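Local coordinates for PaaX domain-containing protein, C-domain protein (Mycobacterium tuberculosis, PDB 3KFW) that is uncharacterised but, as a PaaX-family protein, probably acts as a DNA-binding transcriptional regulator, at residues S7-V12 with V42-M47; A31-K36 with T179-R184; L131-E134 with R140-M143. All coordinates share one frame; numbering follows the deposited sequence.

Interaction 1 of 3, residues S7-V12 with V42-M47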
loop_
_atom_site.group_PDB
_atom_site.type_symbol
_atom_site.label_atom_id
_atom_site.label_comp_id
_atom_site.label_asym_id
_atom_site.label_seq_id
_atom_site.Cartn_x
_atom_site.Cartn_y
_atom_site.Cartn_z
ATOM N N SER A 7 -17.113 -22.731 -30.695
ATOM C CA SER A 7 -16.020 -21.871 -31.083
ATOM C C SER A 7 -15.492 -22.184 -32.489
ATOM O O SER A 7 -14.990 -21.284 -33.171
ATOM C CB SER A 7 -14.931 -21.809 -30.008
ATOM O OG SER A 7 -13.906 -22.730 -30.265
ATOM N N VAL A 8 -15.627 -23.421 -32.955
ATOM C CA VAL A 8 -15.301 -23.635 -34.362
ATOM C C VAL A 8 -16.337 -23.168 -35.370
ATOM O O VAL A 8 -15.914 -22.765 -36.466
ATOM C CB VAL A 8 -14.749 -25.028 -34.751
ATOM C CG1 VAL A 8 -14.409 -25.935 -33.537
ATOM C CG2 VAL A 8 -15.639 -25.705 -35.787
ATOM N N VAL A 9 -17.658 -23.191 -35.052
ATOM C CA VAL A 9 -18.605 -22.522 -35.987
ATOM C C VAL A 9 -18.396 -21.025 -35.939
ATOM O O VAL A 9 -18.515 -20.377 -36.961
ATOM C CB VAL A 9 -20.139 -22.941 -35.950
ATOM C CG1 VAL A 9 -20.327 -24.341 -35.373
ATOM C CG2 VAL A 9 -21.034 -21.905 -35.264
ATOM N N LEU A 10 -18.017 -20.469 -34.789
ATOM C CA LEU A 10 -17.616 -19.054 -34.793
ATOM C C LEU A 10 -16.497 -18.757 -35.801
ATOM O O LEU A 10 -16.650 -17.871 -36.622
ATOM C CB LEU A 10 -17.258 -18.511 -33.405
ATOM C CG LEU A 10 -18.445 -18.349 -32.436
ATOM C CD1 LEU A 10 -18.031 -17.588 -31.121
ATOM C CD2 LEU A 10 -19.665 -17.701 -33.094
ATOM N N SER A 11 -15.394 -19.492 -35.739
ATOM C CA SER A 11 -14.284 -19.290 -36.673
ATOM C C SER A 11 -14.677 -19.531 -38.111
ATOM O O SER A 11 -14.268 -18.811 -38.983
ATOM C CB SER A 11 -13.117 -20.169 -36.308
ATOM O OG SER A 11 -12.366 -19.510 -35.298
ATOM N N VAL A 12 -15.512 -20.522 -38.361
ATOM C CA VAL A 12 -15.908 -20.810 -39.728
ATOM C C VAL A 12 -16.789 -19.680 -40.298
ATOM O O VAL A 12 -16.765 -19.396 -41.502
ATOM C CB VAL A 12 -16.574 -22.216 -39.795
ATOM C CG1 VAL A 12 -17.225 -22.451 -41.134
ATOM C CG2 VAL A 12 -15.500 -23.333 -39.499
ATOM N N VAL A 42 -26.803 -30.432 -33.180
ATOM C CA VAL A 42 -27.139 -30.130 -31.792
ATOM C C VAL A 42 -26.516 -28.816 -31.310
ATOM O O VAL A 42 -27.136 -28.080 -30.533
ATOM C CB VAL A 42 -26.867 -31.302 -30.856
ATOM C CG1 VAL A 42 -26.799 -30.833 -29.397
ATOM C CG2 VAL A 42 -27.970 -32.337 -31.043
ATOM N N ALA A 43 -25.310 -28.511 -31.783
ATOM C CA ALA A 43 -24.679 -27.256 -31.442
ATOM C C ALA A 43 -25.444 -26.060 -32.077
ATOM O O ALA A 43 -25.850 -25.143 -31.370
ATOM C CB ALA A 43 -23.235 -27.287 -31.870
ATOM N N LEU A 44 -25.631 -26.065 -33.396
ATOM C CA LEU A 44 -26.342 -24.976 -34.073
ATOM C C LEU A 44 -27.669 -24.661 -33.377
ATOM O O LEU A 44 -27.946 -23.509 -33.048
ATOM C CB LEU A 44 -26.583 -25.319 -35.533
ATOM C CG LEU A 44 -25.310 -25.441 -36.356
ATOM C CD1 LEU A 44 -25.615 -25.928 -37.751
ATOM C CD2 LEU A 44 -24.585 -24.096 -36.413
ATOM N N THR A 45 -28.477 -25.693 -33.141
ATOM C CA THR A 45 -29.718 -25.544 -32.388
ATOM C C THR A 45 -29.482 -24.963 -30.982
ATOM O O THR A 45 -30.169 -24.024 -30.562
ATOM C CB THR A 45 -30.533 -26.889 -32.336
ATOM O OG1 THR A 45 -30.701 -27.406 -33.673
ATOM C CG2 THR A 45 -31.919 -26.671 -31.702
ATOM N N ARG A 46 -28.499 -25.491 -30.253
ATOM C CA ARG A 46 -28.192 -24.909 -28.942
ATOM C C ARG A 46 -27.822 -23.399 -29.032
ATOM O O ARG A 46 -28.292 -22.586 -28.222
ATOM C CB ARG A 46 -27.125 -25.710 -28.244
ATOM C CG ARG A 46 -26.891 -25.304 -26.816
ATOM C CD ARG A 46 -25.703 -26.067 -26.298
ATOM N NE ARG A 46 -25.968 -27.489 -26.441
ATOM C CZ ARG A 46 -26.073 -28.346 -25.429
ATOM N NH1 ARG A 46 -26.325 -29.625 -25.678
ATOM N NH2 ARG A 46 -25.902 -27.940 -24.173
HETATM N N MSE A 47 -27.018 -23.030 -30.034
HETATM C CA MSE A 47 -26.517 -21.662 -30.160
HETATM C C MSE A 47 -27.609 -20.646 -30.470
HETATM O O MSE A 47 -27.645 -19.578 -29.834
HETATM C CB MSE A 47 -25.449 -21.602 -31.220
HETATM C CG MSE A 47 -24.088 -22.052 -30.741
HETATM SE SE MSE A 47 -22.813 -22.158 -32.251
HETATM C CE MSE A 47 -23.092 -23.970 -32.820
#

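Interaction 2 of 3, residues A31-K36 with T179-R184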
loop_
_atom_site.group_PDB
_atom_site.type_symbol
_atom_site.label_atom_id
_atom_site.label_comp_id
_atom_site.label_asym_id
_atom_site.label_seq_id
_atom_site.Cartn_x
_atom_site.Cartn_y
_atom_site.Cartn_z
ATOM N N ALA A 31 -15.954 -30.300 -40.842
ATOM C CA ALA A 31 -15.560 -31.735 -40.798
ATOM C C ALA A 31 -14.045 -32.013 -40.812
ATOM O O ALA A 31 -13.573 -33.035 -40.294
ATOM C CB ALA A 31 -16.238 -32.505 -41.940
ATOM N N ASP A 32 -13.288 -31.123 -41.434
ATOM C CA ASP A 32 -11.831 -31.204 -41.434
ATOM C C ASP A 32 -11.364 -30.950 -40.002
ATOM O O ASP A 32 -10.209 -31.197 -39.662
ATOM C CB ASP A 32 -11.252 -30.140 -42.363
ATOM C CG ASP A 32 -12.184 -29.820 -43.566
ATOM O OD1 ASP A 32 -13.436 -29.519 -43.407
ATOM O OD2 ASP A 32 -11.624 -29.871 -44.692
ATOM N N PHE A 33 -12.285 -30.450 -39.178
ATOM C CA PHE A 33 -12.049 -30.215 -37.764
ATOM C C PHE A 33 -12.560 -31.397 -36.979
ATOM O O PHE A 33 -12.268 -31.531 -35.791
ATOM C CB PHE A 33 -12.784 -28.992 -37.281
ATOM C CG PHE A 33 -12.228 -27.700 -37.776
ATOM C CD1 PHE A 33 -12.702 -27.134 -38.951
ATOM C CD2 PHE A 33 -11.285 -27.012 -37.034
ATOM C CE1 PHE A 33 -12.246 -25.917 -39.395
ATOM C CE2 PHE A 33 -10.795 -25.794 -37.470
ATOM C CZ PHE A 33 -11.290 -25.237 -38.660
ATOM N N GLY A 34 -13.356 -32.227 -37.653
ATOM C CA GLY A 34 -13.651 -33.585 -37.208
ATOM C C GLY A 34 -14.996 -33.754 -36.536
ATOM O O GLY A 34 -15.133 -34.546 -35.606
ATOM N N ILE A 35 -16.006 -33.016 -36.989
ATOM C CA ILE A 35 -17.340 -33.167 -36.393
ATOM C C ILE A 35 -18.483 -33.325 -37.399
ATOM O O ILE A 35 -18.974 -32.344 -37.974
ATOM C CB ILE A 35 -17.628 -32.122 -35.274
ATOM C CG1 ILE A 35 -16.568 -31.010 -35.268
ATOM C CG2 ILE A 35 -17.647 -32.860 -33.906
ATOM C CD1 ILE A 35 -16.973 -29.729 -34.561
ATOM N N LYS A 36 -18.868 -34.590 -37.602
ATOM C CA LYS A 36 -19.996 -34.982 -38.446
ATOM C C LYS A 36 -21.264 -34.332 -37.923
ATOM O O LYS A 36 -21.286 -33.788 -36.808
ATOM C CB LYS A 36 -20.174 -36.514 -38.423
ATOM N N THR A 179 0.276 -28.335 -38.289
ATOM C CA THR A 179 0.314 -29.402 -39.264
ATOM C C THR A 179 -1.019 -29.569 -40.018
ATOM O O THR A 179 -1.059 -30.076 -41.140
ATOM C CB THR A 179 0.704 -30.715 -38.533
ATOM O OG1 THR A 179 0.754 -31.788 -39.466
ATOM C CG2 THR A 179 -0.319 -31.066 -37.453
ATOM N N ASP A 180 -2.111 -29.163 -39.380
ATOM C CA ASP A 180 -3.405 -29.186 -40.015
ATOM C C ASP A 180 -4.217 -27.993 -39.538
ATOM O O ASP A 180 -3.748 -27.234 -38.663
ATOM C CB ASP A 180 -4.142 -30.539 -39.830
ATOM C CG ASP A 180 -4.196 -31.034 -38.367
ATOM O OD1 ASP A 180 -3.936 -30.252 -37.413
ATOM O OD2 ASP A 180 -4.519 -32.237 -38.179
HETATM N N MSE A 181 -5.415 -27.834 -40.114
HETATM C CA MSE A 181 -6.324 -26.726 -39.785
HETATM C C MSE A 181 -6.686 -26.739 -38.289
HETATM O O MSE A 181 -6.614 -25.699 -37.630
HETATM C CB MSE A 181 -7.571 -26.710 -40.705
HETATM C CG MSE A 181 -8.097 -25.289 -41.055
HETATM SE SE MSE A 181 -6.811 -24.081 -42.065
HETATM C CE MSE A 181 -6.741 -25.109 -43.762
ATOM N N PRO A 182 -7.037 -27.922 -37.740
ATOM C CA PRO A 182 -7.251 -28.027 -36.295
ATOM C C PRO A 182 -6.069 -27.524 -35.427
ATOM O O PRO A 182 -6.307 -26.793 -34.457
ATOM C CB PRO A 182 -7.466 -29.532 -36.088
ATOM C CG PRO A 182 -7.963 -30.017 -37.394
ATOM C CD PRO A 182 -7.282 -29.204 -38.421
ATOM N N GLY A 183 -4.825 -27.906 -35.769
ATOM C CA GLY A 183 -3.604 -27.312 -35.167
ATOM C C GLY A 183 -3.436 -25.793 -35.337
ATOM O O GLY A 183 -3.158 -25.079 -34.362
ATOM N N ARG A 184 -3.615 -25.289 -36.564
ATOM C CA ARG A 184 -3.595 -23.828 -36.829
ATOM C C ARG A 184 -4.685 -23.095 -36.019
ATOM O O ARG A 184 -4.471 -22.012 -35.461
ATOM C CB ARG A 184 -3.732 -23.522 -38.334
ATOM C CG ARG A 184 -2.412 -23.550 -39.128
ATOM C CD ARG A 184 -2.595 -23.111 -40.619
ATOM N NE ARG A 184 -2.397 -21.658 -40.916
ATOM C CZ ARG A 184 -2.730 -21.050 -42.082
ATOM N NH1 ARG A 184 -3.301 -21.727 -43.089
ATOM N NH2 ARG A 184 -2.509 -19.750 -42.261
#

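Interaction 3 of 3, residues L131-E134 with R140-M143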
loop_
_atom_site.group_PDB
_atom_site.type_symbol
_atom_site.label_atom_id
_atom_site.label_comp_id
_atom_site.label_asym_id
_atom_site.label_seq_id
_atom_site.Cartn_x
_atom_site.Cartn_y
_atom_site.Cartn_z
ATOM N N LEU A 131 -7.957 6.732 -23.280
ATOM C CA LEU A 131 -8.594 6.376 -22.003
ATOM C C LEU A 131 -10.001 6.965 -21.840
ATOM O O LEU A 131 -10.194 8.180 -21.845
ATOM C CB LEU A 131 -7.740 6.826 -20.807
ATOM C CG LEU A 131 -8.396 6.896 -19.412
ATOM C CD1 LEU A 131 -8.342 5.564 -18.665
ATOM C CD2 LEU A 131 -7.803 8.030 -18.578
ATOM N N ASP A 132 -10.988 6.103 -21.693
ATOM C CA ASP A 132 -12.235 6.582 -21.186
ATOM C C ASP A 132 -12.465 5.843 -19.887
ATOM O O ASP A 132 -12.405 4.612 -19.852
ATOM C CB ASP A 132 -13.364 6.354 -22.181
ATOM C CG ASP A 132 -14.419 7.448 -22.115
ATOM O OD1 ASP A 132 -14.891 7.755 -20.994
ATOM O OD2 ASP A 132 -14.776 8.012 -23.179
ATOM N N LEU A 133 -12.691 6.588 -18.811
ATOM C CA LEU A 133 -12.944 5.968 -17.519
ATOM C C LEU A 133 -14.339 5.342 -17.461
ATOM O O LEU A 133 -15.320 6.029 -17.713
ATOM C CB LEU A 133 -12.723 6.984 -16.399
ATOM C CG LEU A 133 -11.282 6.920 -15.889
ATOM C CD1 LEU A 133 -10.843 8.225 -15.161
ATOM C CD2 LEU A 133 -11.128 5.661 -15.027
ATOM N N GLU A 134 -14.420 4.050 -17.121
ATOM C CA GLU A 134 -15.660 3.262 -17.272
ATOM C C GLU A 134 -16.813 3.623 -16.296
ATOM O O GLU A 134 -17.345 2.771 -15.575
ATOM C CB GLU A 134 -15.370 1.731 -17.384
ATOM C CG GLU A 134 -14.957 0.975 -16.091
ATOM C CD GLU A 134 -15.942 -0.138 -15.669
ATOM O OE1 GLU A 134 -17.098 0.170 -15.275
ATOM O OE2 GLU A 134 -15.544 -1.333 -15.715
ATOM N N ARG A 140 -13.381 5.951 -8.599
ATOM C CA ARG A 140 -12.581 6.130 -7.369
ATOM C C ARG A 140 -11.057 5.979 -7.603
ATOM O O ARG A 140 -10.381 5.124 -7.015
ATOM C CB ARG A 140 -13.070 5.154 -6.303
ATOM C CG ARG A 140 -13.160 3.717 -6.835
ATOM C CD ARG A 140 -13.523 2.712 -5.776
ATOM N NE ARG A 140 -13.202 1.377 -6.251
ATOM N N VAL A 141 -10.539 6.843 -8.475
ATOM C CA VAL A 141 -9.118 6.953 -8.774
ATOM C C VAL A 141 -8.842 8.429 -9.033
ATOM O O VAL A 141 -9.755 9.173 -9.368
ATOM C CB VAL A 141 -8.726 6.145 -10.026
ATOM C CG1 VAL A 141 -8.679 4.658 -9.724
ATOM C CG2 VAL A 141 -9.679 6.436 -11.177
ATOM N N ARG A 142 -7.617 8.885 -8.871
ATOM C CA ARG A 142 -7.319 10.253 -9.322
ATOM C C ARG A 142 -6.548 10.153 -10.631
ATOM O O ARG A 142 -5.616 9.367 -10.731
ATOM C CB ARG A 142 -6.567 11.047 -8.261
ATOM C CG ARG A 142 -6.328 12.475 -8.657
ATOM C CD ARG A 142 -6.624 13.421 -7.558
ATOM N NE ARG A 142 -6.668 14.788 -8.077
ATOM C CZ ARG A 142 -7.329 15.780 -7.492
ATOM N NH1 ARG A 142 -7.989 15.554 -6.363
ATOM N NH2 ARG A 142 -7.325 16.990 -8.022
HETATM N N MSE A 143 -6.983 10.902 -11.641
HETATM C CA MSE A 143 -6.436 10.798 -12.976
HETATM C C MSE A 143 -5.417 11.916 -13.099
HETATM O O MSE A 143 -5.724 13.073 -12.851
HETATM C CB MSE A 143 -7.553 10.938 -14.028
HETATM C CG MSE A 143 -7.290 10.310 -15.445
HETATM SE SE MSE A 143 -6.087 11.240 -16.775
HETATM C CE MSE A 143 -6.943 13.016 -16.922
#

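Interaction 1 of 3, residues S7-V12 with V42-M47
Val9 and Leu44 mark the nearest approach of two helical segments, 7-12 and 42-47, with CA atoms 8.3 Å apart, a separation bridged by side chains alone. The main pair is Val9 and the selenomethionine Met47, which reach toward each other tip to tip. Val9 CG2 lies 3.5 Å from Met47 SE, a close apolar contact. The Met47 chain bends at its last torsion (chi3 -89°), which swings its methyl back to the valine, so that CE rests 3.8 Å from Val9 CG1 and equally close to Val9 CG2; both branches of the valine are thus engaged by one terminal methyl. Leu44, one turn earlier on the same helix, adds a looser contact through CD2, 4.3 Å from Val9 CG2. The interface is wholly apolar and buried. It joins the first and third helices of the PaaX-like region, arranged as in a winged helix-turn-helix, where the third helix is usually the one that reads DNA. Around it, Val8 and Val12 pack on helix 23-30, Leu44 also meets Leu26 there, Leu44 and Met47 touch Leu53 of strand 53-56, and Leu10 meets Leu62 of strand 59-62.

Interaction 2 of 3, residues A31-K36 with T179-R184
The phenyl ring of Phe33 is approached obliquely by the selenomethionine Met181 and by Pro182, with Met181 CG 4.0 Å from CZ at the far end of the ring and Pro182 CA nearby. Leu3, together with Met226 and Arg229 of helix 212-234, also packs against this aromatic side chain. A chi1 of -71° places Phe33 CG anti to its carbonyl carbon, which brings the far end of the ring up to Met181. The second flat group, the Asp180 carboxylate, works within its own segment. Its OD1 accepts from Gly183 N at 3.0 Å with an N-H...O angle of 159°, the donor meeting the oxygen on its anti side and 31° out of the carboxylate plane. Asp180 is therefore the N-cap of helix 181-195, whose first turn is also tied by the backbone bond from Arg184 N to Asp180 O. Pro182, with no N-H to donate, is easily accommodated in this first turn.

Segment 31-36 connects helices 23-30 and 37-49, the turn of the helix-turn-helix in the PaaX-like region, so the contact brings the putative DNA-binding part against the C-terminal helical part. The ring carbon CG of Pro182 rests on the backbone of this turn, 3.4 Å from Asp32 O and 4.1 Å from Phe33 CA. The carboxylate of Asp32 has its strong partner in helix 212-234, where OD1 forms a salt bridge with Arg229 NH2. At the second subunit, Asp180 packs on Thr39 and Thr179 on Arg46 of that chain.

Interaction 3 of 3, residues L131-E134 with R140-M143
Met143, a selenomethionine, meets Leu131 and Leu133 within the Cas2-like region, whose four-stranded antiparallel sheet has the 2-3-1-4 strand order of a ferredoxin-like fold. Segment 131-134 belongs to the irregular connection between strands 122-126 and 141-147, standing where that fold usually has its second helix, and it lies over the sheet at 141-147, the outermost strand within this chain. The Met143 side chain begins at a CB directed toward that connection. Chi1 of -156° sets CG anti to the backbone N, where it meets both leucines at once: Leu131 CD2 at 3.9 Å and Leu133 CD1 at 4.1 Å. The chain then bends, and SE stays alongside Leu131, 4.1 Å from its CD2, the two side chains sliding past each other in opposite directions. A second bend carries the methyl CE off to 5.3 Å from Leu131 CD2. Leu133, by contrast, crosses its partners at a slant and spreads its two methyls over alternate residues of the strand, Met143 and Val141.

Leu131, Leu133, Val141 and Met143 all have partners on the adjacent strand 88-93 too, among them Leu91, which touches both Leu133 and Met143. Arg142 points the other way, and its guanidinium forms salt bridges with Asp148 and Asp153 of the third subunit. The final contact of the apolar row is between branch methyls, Leu133 CD2 and Val141 CG2, 4.2 Å apart.

Interactions 1 and 2 adjoin, with centres 15 Å apart and segments that alternate along the sequence; interaction 1 lies wholly in the PaaX-like region, probably a winged helix, and interaction 2 joins its turn to the C-terminal helices. They meet directly where Val12 CG2 lies 4.2 Å from Phe33 CE1, so the packing of the first helix runs on into the turn held against residues 179-184. Both also touch the second subunit. Interaction 3 stands apart on the opposite side of the chain's centre: its centre is 38 Å from that of interaction 1 and 44 Å from that of interaction 2, and the nearest atoms are about 23 Å and 31 Å away. It borders the third subunit instead.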